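Local coordinates for urocanate hydratase (Paenibacillus sp. Soil724D2, PDB 7NED), which catalyses the NAD+-dependent hydration of urocanate-type substrates and, as a thiourocanate hydratase, serves bacterial ergothioneine catabolism, at residues G138-F143 against A381-L386; E372-N377 against R408-L413. One frame throughout, in Å; residues are numbered along the deposited sequence.

Contact 1 of 2, residues G138-F143 against A381-L386; sequences GTYEIF and ANWIRL
Tyr-140 reaches from helix 133-150 to helix 378-390 and touches three side chains there: Asn-382, Trp-383 and Leu-386. Its hydroxyl donates a hydrogen bond from OH to OD1 of Asn-382 at 2.9 Å, meeting a lone pair in the carbonyl plane with a C=O...donor angle of 145°. Trp-383 comes from the same helix turn and runs alongside the tyrosine but points the other way, its CE3 lying 3.8 Å from Tyr-140 CD1. The tyrosine ring and the six-membered ring of the indole are inclined by 43°, with centroids 5.4 Å apart, an oblique aromatic pair. One turn on, Leu-386 lies transverse to the phenol and sets CD1 3.8 Å from Tyr-140 CZ.

The helices stay apart: the axes of the two short segments come no closer than 12.3 Å, and the phenol spans the interval because its CG is anti to the backbone N (chi1 169°). Farther out, Trp-383 NE1 is hydrogen-bonded to Ile-400 O, which holds the indole by its five-membered ring while the six-membered ring meets Tyr-140, and Leu-178 of helix 172-178 touches both Tyr-140 and Leu-386. The contact joins the Rossmann-like and C-terminal family regions, with the side chain of Trp-383 about 12 Å from bound urocanate. Its chemistry is mainly apolar, with one directed bond that gives the hydroxyl of the buried tyrosine an acceptor and ties down its ring.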
loop_
_atom_site.group_PDB
_atom_site.type_symbol
_atom_site.label_atom_id
_atom_site.label_comp_id
_atom_site.label_asym_id
_atom_site.label_seq_id
_atom_site.Cartn_x
_atom_site.Cartn_y
_atom_site.Cartn_z
ATOM N N GLY A 138 21.660 1.304 15.449
ATOM C CA GLY A 138 21.364 0.005 14.848
ATOM C C GLY A 138 22.632 -0.760 14.514
ATOM O O GLY A 138 22.784 -1.926 14.855
ATOM N N THR A 139 23.569 -0.097 13.862
ATOM C CA THR A 139 24.809 -0.770 13.486
ATOM C C THR A 139 25.608 -1.172 14.719
ATOM O O THR A 139 26.177 -2.272 14.791
ATOM C CB THR A 139 25.622 0.172 12.591
ATOM O OG1 THR A 139 24.775 0.594 11.495
ATOM C CG2 THR A 139 26.869 -0.524 12.042
ATOM N N TYR A 140 25.674 -0.285 15.697
ATOM C CA TYR A 140 26.347 -0.618 16.940
ATOM C C TYR A 140 25.680 -1.829 17.613
ATOM O O TYR A 140 26.370 -2.748 18.092
ATOM C CB TYR A 140 26.367 0.639 17.808
ATOM C CG TYR A 140 26.787 0.436 19.241
ATOM C CD1 TYR A 140 25.851 0.288 20.240
ATOM C CD2 TYR A 140 28.144 0.387 19.585
ATOM C CE1 TYR A 140 26.244 0.098 21.566
ATOM C CE2 TYR A 140 28.538 0.195 20.892
ATOM C CZ TYR A 140 27.591 0.063 21.877
ATOM O OH TYR A 140 27.969 -0.126 23.181
ATOM N N GLU A 141 24.343 -1.877 17.612
ATOM C CA GLU A 141 23.643 -3.035 18.177
ATOM C C GLU A 141 23.897 -4.301 17.361
ATOM O O GLU A 141 23.932 -5.404 17.916
ATOM C CB GLU A 141 22.127 -2.775 18.255
ATOM C CG GLU A 141 21.644 -1.741 19.315
ATOM C CD GLU A 141 22.214 -1.961 20.731
ATOM O OE1 GLU A 141 22.562 -0.938 21.412
ATOM O OE2 GLU A 141 22.322 -3.146 21.141
ATOM N N ILE A 142 24.063 -4.178 16.043
ATOM C CA ILE A 142 24.492 -5.343 15.259
ATOM C C ILE A 142 25.857 -5.823 15.731
ATOM O O ILE A 142 26.065 -7.021 15.973
ATOM C CB ILE A 142 24.520 -5.027 13.752
ATOM C CG1 ILE A 142 23.121 -4.764 13.211
ATOM C CG2 ILE A 142 25.205 -6.179 12.987
ATOM C CD1 ILE A 142 23.118 -4.099 11.822
ATOM N N PHE A 143 26.828 -4.898 15.798
ATOM C CA PHE A 143 28.171 -5.282 16.229
ATOM C C PHE A 143 28.147 -5.875 17.637
ATOM O O PHE A 143 28.807 -6.894 17.899
ATOM C CB PHE A 143 29.111 -4.079 16.163
ATOM C CG PHE A 143 29.419 -3.616 14.755
ATOM C CD1 PHE A 143 29.250 -4.462 13.673
ATOM C CD2 PHE A 143 29.892 -2.341 14.521
ATOM C CE1 PHE A 143 29.537 -4.026 12.366
ATOM C CE2 PHE A 143 30.178 -1.902 13.213
ATOM C CZ PHE A 143 29.992 -2.754 12.142
ATOM N N ALA A 381 20.896 3.492 28.527
ATOM C CA ALA A 381 21.775 4.360 29.324
ATOM C C ALA A 381 23.190 4.372 28.767
ATOM O O ALA A 381 23.800 5.434 28.604
ATOM C CB ALA A 381 21.782 3.909 30.787
ATOM N N ASN A 382 23.726 3.192 28.465
ATOM C CA ASN A 382 25.010 3.097 27.775
ATOM C C ASN A 382 24.985 3.862 26.458
ATOM O O ASN A 382 25.901 4.636 26.164
ATOM C CB ASN A 382 25.360 1.625 27.529
ATOM C CG ASN A 382 26.591 1.441 26.622
ATOM O OD1 ASN A 382 26.482 0.928 25.475
ATOM N ND2 ASN A 382 27.757 1.877 27.107
ATOM N N TRP A 383 23.943 3.649 25.635
ATOM C CA TRP A 383 23.930 4.266 24.313
ATOM C C TRP A 383 23.929 5.793 24.416
ATOM O O TRP A 383 24.681 6.481 23.717
ATOM C CB TRP A 383 22.706 3.777 23.494
ATOM C CG TRP A 383 22.668 4.606 22.296
ATOM C CD1 TRP A 383 21.762 5.595 22.000
ATOM C CD2 TRP A 383 23.631 4.615 21.253
ATOM N NE1 TRP A 383 22.102 6.208 20.810
ATOM C CE2 TRP A 383 23.252 5.624 20.337
ATOM C CE3 TRP A 383 24.794 3.871 21.001
ATOM C CZ2 TRP A 383 23.978 5.894 19.191
ATOM C CZ3 TRP A 383 25.509 4.137 19.854
ATOM C CH2 TRP A 383 25.111 5.149 18.969
ATOM N N ILE A 384 23.085 6.348 25.284
ATOM C CA ILE A 384 22.969 7.805 25.380
ATOM C C ILE A 384 24.288 8.413 25.853
ATOM O O ILE A 384 24.758 9.429 25.313
ATOM C CB ILE A 384 21.778 8.174 26.290
ATOM C CG1 ILE A 384 20.453 7.800 25.565
ATOM C CG2 ILE A 384 21.788 9.648 26.695
ATOM C CD1 ILE A 384 20.236 8.553 24.185
ATOM N N ARG A 385 24.936 7.781 26.830
ATOM C CA ARG A 385 26.246 8.284 27.256
ATOM C C ARG A 385 27.210 8.328 26.083
ATOM O O ARG A 385 27.886 9.340 25.846
ATOM C CB ARG A 385 26.818 7.419 28.381
ATOM C CG ARG A 385 26.066 7.627 29.680
ATOM C CD ARG A 385 26.758 6.989 30.903
ATOM N NE ARG A 385 25.948 7.389 32.047
ATOM C CZ ARG A 385 25.018 6.611 32.593
ATOM N NH1 ARG A 385 24.851 5.381 32.126
ATOM N NH2 ARG A 385 24.290 7.045 33.619
ATOM N N LEU A 386 27.248 7.249 25.311
ATOM C CA LEU A 386 28.160 7.177 24.184
ATOM C C LEU A 386 27.811 8.219 23.133
ATOM O O LEU A 386 28.701 8.903 22.599
ATOM C CB LEU A 386 28.137 5.771 23.587
ATOM C CG LEU A 386 28.785 4.634 24.389
ATOM C CD1 LEU A 386 28.555 3.345 23.621
ATOM C CD2 LEU A 386 30.262 4.863 24.676
#

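Contact 2 of 2, residues E372-N377 against R408-L413; sequences EAFSDN and RTKLAL
Lys-410 stretches from helix 407-420 across Phe-374 to the backbone of Ala-373, where helix 360-373 ends. A chi1 of 172° turns CG away from the backbone N, and the extended chain carries the amine over the ring. Lys-410 CB comes just within 4.2 Å of Phe-374 CZ. CG and CD follow more closely, with Lys-410 CD 3.7 Å from Phe-374 CZ and also near Phe-374 CE1. CE then lies over one face of the ring, offset toward the rim, and makes a CH-pi contact with the centroid 4.3 Å away. NZ completes the run in two ways. It stands over the same ring in a cation-pi interaction, 4.4 Å from the centroid and 18° off the normal, and it donates a hydrogen bond to Ala-373 O at 3.0 Å, tilted 33° from the carbonyl plane.

Leu-411 N approaches the edge of the Phe-374 ring instead, and Leu-411 CB lies 4.3 Å from Phe-374 CZ. Outside the two segments, Phe-403 meets the phenylalanine ring at an inclined angle, and Phe-369 touches both Phe-374 and Leu-411. With an alanine at Phe-374, CE and NZ lose the ring beneath them, which would probably open a gap beside Leu-411 and free the amine to swing away from Ala-373 O. Phe-374 also begins a type I turn that leads to Asn-377, the N-cap of the next helix. An exposed lysine thus skirts the ring rim with its first methylenes, and its ammonium group interacts with both the pi face and a carbonyl at a helix C-terminus, a site whose dipole is likely to favour a cation.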
loop_
_atom_site.group_PDB
_atom_site.type_symbol
_atom_site.label_atom_id
_atom_site.label_comp_id
_atom_site.label_asym_id
_atom_site.label_seq_id
_atom_site.Cartn_x
_atom_site.Cartn_y
_atom_site.Cartn_z
ATOM N N GLU A 372 18.153 9.599 33.747
ATOM C CA GLU A 372 17.476 9.626 35.006
ATOM C C GLU A 372 16.202 8.797 35.012
ATOM O O GLU A 372 15.928 8.135 35.941
ATOM C CB GLU A 372 17.084 11.039 35.425
ATOM C CG GLU A 372 18.144 12.118 35.370
ATOM C CD GLU A 372 17.604 13.576 35.290
ATOM O OE1 GLU A 372 16.437 13.821 34.946
ATOM O OE2 GLU A 372 18.361 14.517 35.551
ATOM N N ALA A 373 15.416 8.893 33.965
ATOM C CA ALA A 373 14.145 8.237 33.905
ATOM C C ALA A 373 14.134 6.801 33.417
ATOM O O ALA A 373 13.182 6.139 33.651
ATOM C CB ALA A 373 13.158 9.083 33.126
ATOM N N PHE A 374 15.191 6.350 32.736
ATOM C CA PHE A 374 15.306 4.974 32.246
ATOM C C PHE A 374 16.543 4.277 32.804
ATOM O O PHE A 374 17.132 3.420 32.133
ATOM C CB PHE A 374 15.351 4.928 30.713
ATOM C CG PHE A 374 14.116 5.464 30.059
ATOM C CD1 PHE A 374 13.089 4.605 29.694
ATOM C CD2 PHE A 374 13.989 6.820 29.792
ATOM C CE1 PHE A 374 11.951 5.098 29.095
ATOM C CE2 PHE A 374 12.860 7.306 29.186
ATOM C CZ PHE A 374 11.838 6.444 28.843
ATOM N N SER A 375 16.948 4.632 34.030
ATOM C CA SER A 375 18.244 4.185 34.553
ATOM C C SER A 375 18.308 2.682 34.776
ATOM O O SER A 375 19.409 2.123 34.777
ATOM C CB SER A 375 18.584 4.920 35.858
ATOM O OG SER A 375 17.600 4.699 36.863
ATOM N N ASP A 376 17.163 1.998 34.907
ATOM C CA ASP A 376 17.169 0.541 34.981
ATOM C C ASP A 376 17.411 -0.104 33.619
ATOM O O ASP A 376 17.621 -1.325 33.545
ATOM C CB ASP A 376 15.843 0.074 35.572
ATOM C CG ASP A 376 14.649 0.577 34.762
ATOM O OD1 ASP A 376 14.024 -0.232 34.037
ATOM O OD2 ASP A 376 14.392 1.806 34.784
ATOM N N ASN A 377 17.407 0.693 32.549
ATOM C CA ASN A 377 17.600 0.209 31.186
ATOM C C ASN A 377 19.049 0.496 30.852
ATOM O O ASN A 377 19.391 1.580 30.385
ATOM C CB ASN A 377 16.651 0.910 30.219
ATOM C CG ASN A 377 16.833 0.453 28.802
ATOM O OD1 ASN A 377 17.887 -0.070 28.430
ATOM N ND2 ASN A 377 15.796 0.630 27.995
ATOM N N ARG A 408 8.720 4.513 24.215
ATOM C CA ARG A 408 8.628 5.632 23.276
ATOM C C ARG A 408 7.627 6.647 23.785
ATOM O O ARG A 408 7.881 7.859 23.776
ATOM C CB ARG A 408 8.235 5.164 21.860
ATOM C CG ARG A 408 9.295 4.352 21.201
ATOM C CD ARG A 408 9.024 4.084 19.736
ATOM N NE ARG A 408 9.692 2.846 19.339
ATOM C CZ ARG A 408 9.635 2.345 18.117
ATOM N NH1 ARG A 408 8.948 3.005 17.184
ATOM N NH2 ARG A 408 10.221 1.188 17.831
ATOM N N THR A 409 6.466 6.155 24.233
ATOM C CA THR A 409 5.406 7.037 24.703
ATOM C C THR A 409 5.858 7.819 25.932
ATOM O O THR A 409 5.653 9.032 26.023
ATOM C CB THR A 409 4.174 6.190 25.022
ATOM O OG1 THR A 409 3.782 5.482 23.835
ATOM C CG2 THR A 409 3.017 7.055 25.551
ATOM N N LYS A 410 6.443 7.115 26.901
ATOM C CA LYS A 410 6.982 7.748 28.109
ATOM C C LYS A 410 7.941 8.887 27.765
ATOM O O LYS A 410 7.832 10.005 28.294
ATOM C CB LYS A 410 7.681 6.676 28.953
ATOM C CG LYS A 410 8.440 7.230 30.140
ATOM C CD LYS A 410 8.863 6.115 31.053
ATOM C CE LYS A 410 9.767 6.671 32.169
ATOM N NZ LYS A 410 10.355 5.508 32.915
ATOM N N LEU A 411 8.918 8.612 26.903
ATOM C CA LEU A 411 9.858 9.658 26.505
ATOM C C LEU A 411 9.130 10.841 25.870
ATOM O O LEU A 411 9.360 11.999 26.226
ATOM C CB LEU A 411 10.874 9.075 25.535
ATOM C CG LEU A 411 11.853 10.102 24.996
ATOM C CD1 LEU A 411 12.696 10.763 26.147
ATOM C CD2 LEU A 411 12.758 9.370 24.044
ATOM N N ALA A 412 8.272 10.569 24.887
ATOM C CA ALA A 412 7.672 11.665 24.137
ATOM C C ALA A 412 6.763 12.514 25.025
ATOM O O ALA A 412 6.725 13.748 24.883
ATOM C CB ALA A 412 6.898 11.118 22.925
ATOM N N LEU A 413 6.029 11.880 25.948
ATOM C CA LEU A 413 5.198 12.661 26.869
ATOM C C LEU A 413 6.055 13.536 27.803
ATOM O O LEU A 413 5.731 14.707 28.032
ATOM C CB LEU A 413 4.298 11.732 27.691
ATOM C CG LEU A 413 3.132 11.115 26.900
ATOM C CD1 LEU A 413 2.369 10.160 27.817
ATOM C CD2 LEU A 413 2.215 12.155 26.274
#

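From the N terminus the chain first passes helix 133-150, whose partner comes only after the rest of the Rossmann-like region and its parallel sheet. Within the C-terminal family region, helix 360-373 ends in the turn of contact 2. Helix 378-390 follows directly and returns to 138-143, so contact 1 closes a loop of 237 intervening residues. After strand 398-400, helix 407-420 comes back to 372-377, and contact 2 closes a short loop of 30 residues. The loops cross: 372-377 lies inside the first and 381-386 inside the second, with 408-413 beyond the first. Contact 1 ties the two family regions together, whereas contact 2 stays within the C-terminal one; their centres are about 16 Å apart.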